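Peptidoglycan-N-acetylglucosamine deacetylase BC_1960 (Bacillus cereus, PDB 4L1G) removes acetyl groups from the N-acetylglucosamine residues of peptidoglycan, and also acts on soluble chitin substrates, as a zinc-dependent hydrolase. Local coordinates at residues E60-A65 and N178-A183; G173-N178 and I190-V195. All coordinates share one frame; numbering follows the deposited sequence.

Contact 1 (E60-A65 and N178-A183)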
loop_
_atom_site.group_PDB
_atom_site.type_symbol
_atom_site.label_atom_id
_atom_site.label_comp_id
_atom_site.label_asym_id
_atom_site.label_seq_id
_atom_site.Cartn_x
_atom_site.Cartn_y
_atom_site.Cartn_z
ATOM N N GLU A 60 -9.359 -17.586 2.406
ATOM C CA GLU A 60 -10.422 -18.411 1.845
ATOM C C GLU A 60 -11.799 -17.941 2.297
ATOM O O GLU A 60 -12.806 -18.244 1.658
ATOM C CB GLU A 60 -10.234 -19.875 2.247
ATOM C CG GLU A 60 -8.983 -20.525 1.690
ATOM C CD GLU A 60 -8.885 -21.999 2.042
ATOM O OE1 GLU A 60 -8.139 -22.725 1.357
ATOM O OE2 GLU A 60 -9.552 -22.434 3.003
ATOM N N LYS A 61 -11.838 -17.199 3.399
ATOM C CA LYS A 61 -13.105 -16.819 4.013
ATOM C C LYS A 61 -13.456 -15.349 3.791
ATOM O O LYS A 61 -14.629 -14.994 3.705
ATOM C CB LYS A 61 -13.082 -17.141 5.509
ATOM C CG LYS A 61 -14.431 -17.028 6.203
ATOM C CD LYS A 61 -14.370 -17.607 7.611
ATOM C CE LYS A 61 -15.675 -17.392 8.370
ATOM N NZ LYS A 61 -16.833 -18.061 7.713
ATOM N N TYR A 62 -12.438 -14.501 3.688
ATOM C CA TYR A 62 -12.658 -13.063 3.570
ATOM C C TYR A 62 -11.929 -12.450 2.378
ATOM O O TYR A 62 -11.108 -13.101 1.732
ATOM C CB TYR A 62 -12.219 -12.359 4.853
ATOM C CG TYR A 62 -12.824 -12.941 6.109
ATOM C CD1 TYR A 62 -14.151 -12.705 6.437
ATOM C CD2 TYR A 62 -12.064 -13.724 6.970
ATOM C CE1 TYR A 62 -14.711 -13.236 7.585
ATOM C CE2 TYR A 62 -12.613 -14.258 8.120
ATOM C CZ TYR A 62 -13.936 -14.010 8.423
ATOM O OH TYR A 62 -14.489 -14.540 9.567
ATOM N N ALA A 63 -12.238 -11.187 2.094
ATOM C CA ALA A 63 -11.503 -10.431 1.088
ATOM C C ALA A 63 -10.154 -10.040 1.679
ATOM O O ALA A 63 -10.007 -8.968 2.264
ATOM C CB ALA A 63 -12.288 -9.197 0.671
ATOM N N TYR A 64 -9.171 -10.920 1.515
ATOM C CA TYR A 64 -7.917 -10.822 2.249
ATOM C C TYR A 64 -6.816 -11.577 1.503
ATOM O O TYR A 64 -6.983 -12.749 1.163
ATOM C CB TYR A 64 -8.127 -11.417 3.644
ATOM C CG TYR A 64 -6.977 -11.267 4.614
ATOM C CD1 TYR A 64 -6.620 -10.023 5.114
ATOM C CD2 TYR A 64 -6.277 -12.381 5.064
ATOM C CE1 TYR A 64 -5.580 -9.887 6.013
ATOM C CE2 TYR A 64 -5.237 -12.256 5.966
ATOM C CZ TYR A 64 -4.894 -11.006 6.437
ATOM O OH TYR A 64 -3.857 -10.876 7.336
ATOM N N ALA A 65 -5.697 -10.908 1.241
ATOM C CA ALA A 65 -4.595 -11.538 0.517
ATOM C C ALA A 65 -3.232 -10.956 0.882
ATOM O O ALA A 65 -3.134 -9.825 1.357
ATOM C CB ALA A 65 -4.824 -11.446 -0.988
ATOM N N ASN A 178 -13.007 -10.414 13.319
ATOM C CA ASN A 178 -14.255 -9.659 13.261
ATOM C C ASN A 178 -14.094 -8.343 12.514
ATOM O O ASN A 178 -15.023 -7.869 11.862
ATOM C CB ASN A 178 -14.811 -9.412 14.665
ATOM C CG ASN A 178 -15.440 -10.652 15.264
ATOM O OD1 ASN A 178 -15.919 -11.528 14.541
ATOM N ND2 ASN A 178 -15.444 -10.736 16.590
ATOM N N GLN A 179 -12.905 -7.758 12.615
ATOM C CA GLN A 179 -12.586 -6.546 11.879
ATOM C C GLN A 179 -12.528 -6.858 10.393
ATOM O O GLN A 179 -13.035 -6.103 9.565
ATOM C CB GLN A 179 -11.247 -5.981 12.350
ATOM C CG GLN A 179 -11.239 -5.537 13.805
ATOM C CD GLN A 179 -9.847 -5.179 14.291
ATOM O OE1 GLN A 179 -8.852 -5.549 13.673
ATOM N NE2 GLN A 179 -9.773 -4.455 15.402
ATOM N N LEU A 180 -11.911 -7.987 10.067
ATOM C CA LEU A 180 -11.796 -8.434 8.688
ATOM C C LEU A 180 -13.166 -8.826 8.143
ATOM O O LEU A 180 -13.472 -8.588 6.974
ATOM C CB LEU A 180 -10.825 -9.612 8.606
ATOM C CG LEU A 180 -10.495 -10.199 7.235
ATOM C CD1 LEU A 180 -10.061 -9.109 6.264
ATOM C CD2 LEU A 180 -9.408 -11.251 7.380
ATOM N N LYS A 181 -13.987 -9.419 9.003
ATOM C CA LYS A 181 -15.340 -9.820 8.629
ATOM C C LYS A 181 -16.200 -8.607 8.289
ATOM O O LYS A 181 -16.921 -8.612 7.292
ATOM C CB LYS A 181 -15.982 -10.633 9.755
ATOM C CG LYS A 181 -17.436 -11.006 9.518
ATOM C CD LYS A 181 -17.942 -11.923 10.623
ATOM C CE LYS A 181 -19.448 -12.131 10.543
ATOM N NZ LYS A 181 -20.216 -10.884 10.839
ATOM N N TRP A 182 -16.117 -7.571 9.119
ATOM C CA TRP A 182 -16.845 -6.331 8.871
ATOM C C TRP A 182 -16.409 -5.676 7.562
ATOM O O TRP A 182 -17.245 -5.236 6.774
ATOM C CB TRP A 182 -16.661 -5.354 10.036
ATOM C CG TRP A 182 -17.371 -4.044 9.843
ATOM C CD1 TRP A 182 -18.692 -3.784 10.080
ATOM C CD2 TRP A 182 -16.797 -2.816 9.377
ATOM N NE1 TRP A 182 -18.976 -2.470 9.787
ATOM C CE2 TRP A 182 -17.829 -1.854 9.357
ATOM C CE3 TRP A 182 -15.513 -2.437 8.974
ATOM C CZ2 TRP A 182 -17.616 -0.538 8.950
ATOM C CZ3 TRP A 182 -15.302 -1.129 8.571
ATOM C CH2 TRP A 182 -16.349 -0.196 8.562
ATOM N N ALA A 183 -15.100 -5.622 7.333
ATOM C CA ALA A 183 -14.554 -5.023 6.117
ATOM C C ALA A 183 -15.028 -5.745 4.858
ATOM O O ALA A 183 -15.377 -5.110 3.859
ATOM C CB ALA A 183 -13.037 -5.002 6.174
#
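A63 and L180 share one polar partner, the hydroxyl OG1 of T184: it accepts a hydrogen bond from the backbone N of A63 and gives one to the carbonyl O of L180. The contact belongs to the TIM-barrel-like NodB fold of the polysaccharide deacetylases, where helix 177-185 packs on the turn leading from helix 55-61 into the short strand 64-65. That turn is an inverse gamma turn centred on A63, which meets the helix through its carbonyl O, 4.0 Å from L180 CD1, rather than through its methyl group.

L180 touches two tyrosines. Its CG lies 3.6 Å from Y62 CB, while the branch CD2 reaches beyond it to stand over a face of the Y64 ring, 3.9 Å from the ring centroid and 22° off the normal, in a CH-pi contact. With CG of L180 anti to the backbone N (chi1 -177°) and CD2 continuing the extended chain, the forked leucine can touch both aromatic residues at once. The other branch meets the rim of the same ring, L180 CD1 standing 3.7 Å from Y64 CD1.

Farther out, the methylene CG of K61 lies 3.7 Å from the plane of the Y62 ring on one face, offset toward its rim, and the backbone N of K181 lies over the opposite face. Lysine suits both positions because its methylenes can lie against a ring while the ammonium extends beyond it. The amine NZ of K181 forms a salt bridge with E185, whereas its CB and CG stay near Y62 CE1, CB at 3.6 Å.

Contact 2 (G173-N178 and I190-V195)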
loop_
_atom_site.group_PDB
_atom_site.type_symbol
_atom_site.label_atom_id
_atom_site.label_comp_id
_atom_site.label_asym_id
_atom_site.label_seq_id
_atom_site.Cartn_x
_atom_site.Cartn_y
_atom_site.Cartn_z
ATOM N N GLY A 173 0.359 -4.687 10.078
ATOM C CA GLY A 173 -0.275 -5.890 9.567
ATOM C C GLY A 173 -1.189 -6.561 10.577
ATOM O O GLY A 173 -1.571 -7.720 10.405
ATOM N N GLU A 174 -1.545 -5.831 11.630
ATOM C CA GLU A 174 -2.375 -6.376 12.702
ATOM C C GLU A 174 -3.864 -6.196 12.421
ATOM O O GLU A 174 -4.349 -5.071 12.308
ATOM C CB GLU A 174 -2.023 -5.706 14.032
ATOM C CG GLU A 174 -0.585 -5.904 14.480
ATOM C CD GLU A 174 -0.396 -7.173 15.285
ATOM O OE1 GLU A 174 -1.345 -7.986 15.357
ATOM O OE2 GLU A 174 0.701 -7.355 15.855
ATOM N N ILE A 175 -4.585 -7.308 12.319
ATOM C CA ILE A 175 -6.029 -7.274 12.098
ATOM C C ILE A 175 -6.717 -8.431 12.833
ATOM O O ILE A 175 -6.159 -9.524 12.945
ATOM C CB ILE A 175 -6.372 -7.303 10.580
ATOM C CG1 ILE A 175 -7.835 -6.931 10.337
ATOM C CG2 ILE A 175 -6.041 -8.651 9.961
ATOM C CD1 ILE A 175 -8.062 -5.450 10.184
ATOM N N LEU A 176 -7.914 -8.181 13.356
ATOM C CA LEU A 176 -8.697 -9.224 14.016
ATOM C C LEU A 176 -9.723 -9.792 13.042
ATOM O O LEU A 176 -10.068 -9.144 12.054
ATOM C CB LEU A 176 -9.399 -8.674 15.258
ATOM C CG LEU A 176 -8.504 -8.141 16.380
ATOM C CD1 LEU A 176 -9.348 -7.684 17.565
ATOM C CD2 LEU A 176 -7.486 -9.187 16.811
ATOM N N GLU A 177 -10.211 -10.998 13.317
ATOM C CA GLU A 177 -11.130 -11.663 12.396
ATOM C C GLU A 177 -12.448 -10.908 12.219
ATOM O O GLU A 177 -12.945 -10.776 11.101
ATOM C CB GLU A 177 -11.399 -13.110 12.821
ATOM C CG GLU A 177 -12.260 -13.873 11.824
ATOM C CD GLU A 177 -12.362 -15.357 12.129
ATOM O OE1 GLU A 177 -11.586 -15.855 12.972
ATOM O OE2 GLU A 177 -13.220 -16.029 11.517
ATOM N N ASN A 178 -13.007 -10.414 13.319
ATOM C CA ASN A 178 -14.255 -9.659 13.261
ATOM C C ASN A 178 -14.094 -8.343 12.514
ATOM O O ASN A 178 -15.023 -7.869 11.862
ATOM C CB ASN A 178 -14.811 -9.412 14.665
ATOM C CG ASN A 178 -15.440 -10.652 15.264
ATOM O OD1 ASN A 178 -15.919 -11.528 14.541
ATOM N ND2 ASN A 178 -15.444 -10.736 16.590
ATOM N N ILE A 190 -8.810 -6.261 2.015
ATOM C CA ILE A 190 -7.614 -6.015 2.800
ATOM C C ILE A 190 -6.419 -6.738 2.198
ATOM O O ILE A 190 -6.449 -7.950 1.994
ATOM C CB ILE A 190 -7.815 -6.433 4.265
ATOM C CG1 ILE A 190 -8.859 -5.519 4.917
ATOM C CG2 ILE A 190 -6.495 -6.392 5.020
ATOM C CD1 ILE A 190 -8.953 -5.655 6.413
ATOM N N VAL A 191 -5.370 -5.983 1.891
ATOM C CA VAL A 191 -4.165 -6.575 1.329
ATOM C C VAL A 191 -2.956 -6.282 2.202
ATOM O O VAL A 191 -2.665 -5.125 2.510
ATOM C CB VAL A 191 -3.899 -6.089 -0.111
ATOM C CG1 VAL A 191 -2.570 -6.635 -0.619
ATOM C CG2 VAL A 191 -5.039 -6.506 -1.030
ATOM N N GLN A 192 -2.268 -7.339 2.615
ATOM C CA GLN A 192 -1.032 -7.195 3.367
ATOM C C GLN A 192 0.120 -7.049 2.382
ATOM O O GLN A 192 0.077 -6.203 1.488
ATOM C CB GLN A 192 -0.810 -8.406 4.276
ATOM C CG GLN A 192 -1.972 -8.714 5.215
ATOM C CD GLN A 192 -2.004 -7.820 6.444
ATOM O OE1 GLN A 192 -1.377 -6.761 6.477
ATOM N NE2 GLN A 192 -2.733 -8.252 7.469
ATOM N N TRP A 193 1.143 -7.881 2.539
ATOM C CA TRP A 193 2.292 -7.855 1.642
ATOM C C TRP A 193 3.036 -9.185 1.693
ATOM O O TRP A 193 2.782 -10.009 2.571
ATOM C CB TRP A 193 3.229 -6.693 1.991
ATOM C CG TRP A 193 3.770 -6.744 3.392
ATOM C CD1 TRP A 193 4.934 -7.330 3.801
ATOM C CD2 TRP A 193 3.168 -6.183 4.568
ATOM N NE1 TRP A 193 5.094 -7.170 5.156
ATOM C CE2 TRP A 193 4.024 -6.470 5.652
ATOM C CE3 TRP A 193 1.989 -5.470 4.809
ATOM C CZ2 TRP A 193 3.739 -6.069 6.957
ATOM C CZ3 TRP A 193 1.705 -5.070 6.110
ATOM C CH2 TRP A 193 2.578 -5.371 7.166
ATOM N N SER A 194 3.948 -9.393 0.749
ATOM C CA SER A 194 4.717 -10.634 0.702
ATOM C C SER A 194 6.217 -10.376 0.572
ATOM O O SER A 194 7.026 -11.284 0.756
ATOM C CB SER A 194 4.229 -11.539 -0.434
ATOM O OG SER A 194 4.542 -10.990 -1.701
ATOM N N VAL A 195 6.580 -9.140 0.248
ATOM C CA VAL A 195 7.982 -8.735 0.218
ATOM C C VAL A 195 8.186 -7.485 1.071
ATOM O O VAL A 195 7.695 -6.406 0.735
ATOM C CB VAL A 195 8.478 -8.464 -1.220
ATOM C CG1 VAL A 195 9.931 -7.996 -1.205
ATOM C CG2 VAL A 195 8.324 -9.710 -2.083
#
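Q192 bends back toward G173, and the two meet where the loop after strand 189-191 passes the loop leading into helix 177-185. Strand 167-168, this helix and strand 189-191 form a beta-alpha-beta crossover between parallel neighbours in the sheet, so the contact ties the start of the connection to the end of the strand that closes it.

The glutamine is folded: CG lies beside the backbone N (chi1 -54°), and a turn about the CB-CG bond (chi2 -80°) brings the amide alongside the glycine. Its NE2 gives G173 O a weak hydrogen bond of 3.2 Å, with an N-H...O angle of 134°; the stronger partner of this amide nitrogen is the hydroxyl of Y64. The buried OE1 has no hydrogen-bonding partner in the model and lies 3.4 Å from G173 CA.

Glycine suits this place twice over, because it tolerates the positive phi of its backbone and carries no side chain to obstruct the neighbouring indole. W193 CG is tucked between its own backbone N and carbonyl carbon, a rotamer that sends the six-membered ring toward G173 edge first. A crystal-bound acetate and the zinc ligand H131 lie near the same indole.

At the other end two isoleucines meet. With CG1 of I175 anti to the backbone N, the ethyl arm is directed at I190, and the two side chains touch tip to tip, CD1 of I175 lying 3.9 Å from CD1 of I190. At the indole, the nearest approach is made by W193 CH2, 3.7 Å from G173 N, which lies near the ring plane.

Overall arrangement
Contacts 1 and 2 lie about 9 Å apart between centres and use the same helix, 177-185, and the same sheet, where strands 64-65 and 189-191 are parallel neighbours. Two tyrosine hydroxyls join them by probable hydrogen bonds: Y62 OH to E177 OE2 at 2.8 Å, and Y64 OH to Q192 NE2 at 2.9 Å. L180 CD1 also packs 3.6 Å from I190 CD1. Contact 2 is nearer the catalytic centre: measured between side chains, W193 is about 6 Å from the zinc ligand H131, whereas Y64 of contact 1 is about 12 Å from it. The W193 side chain is also about 5 Å from that of D80, the predicted proton acceptor.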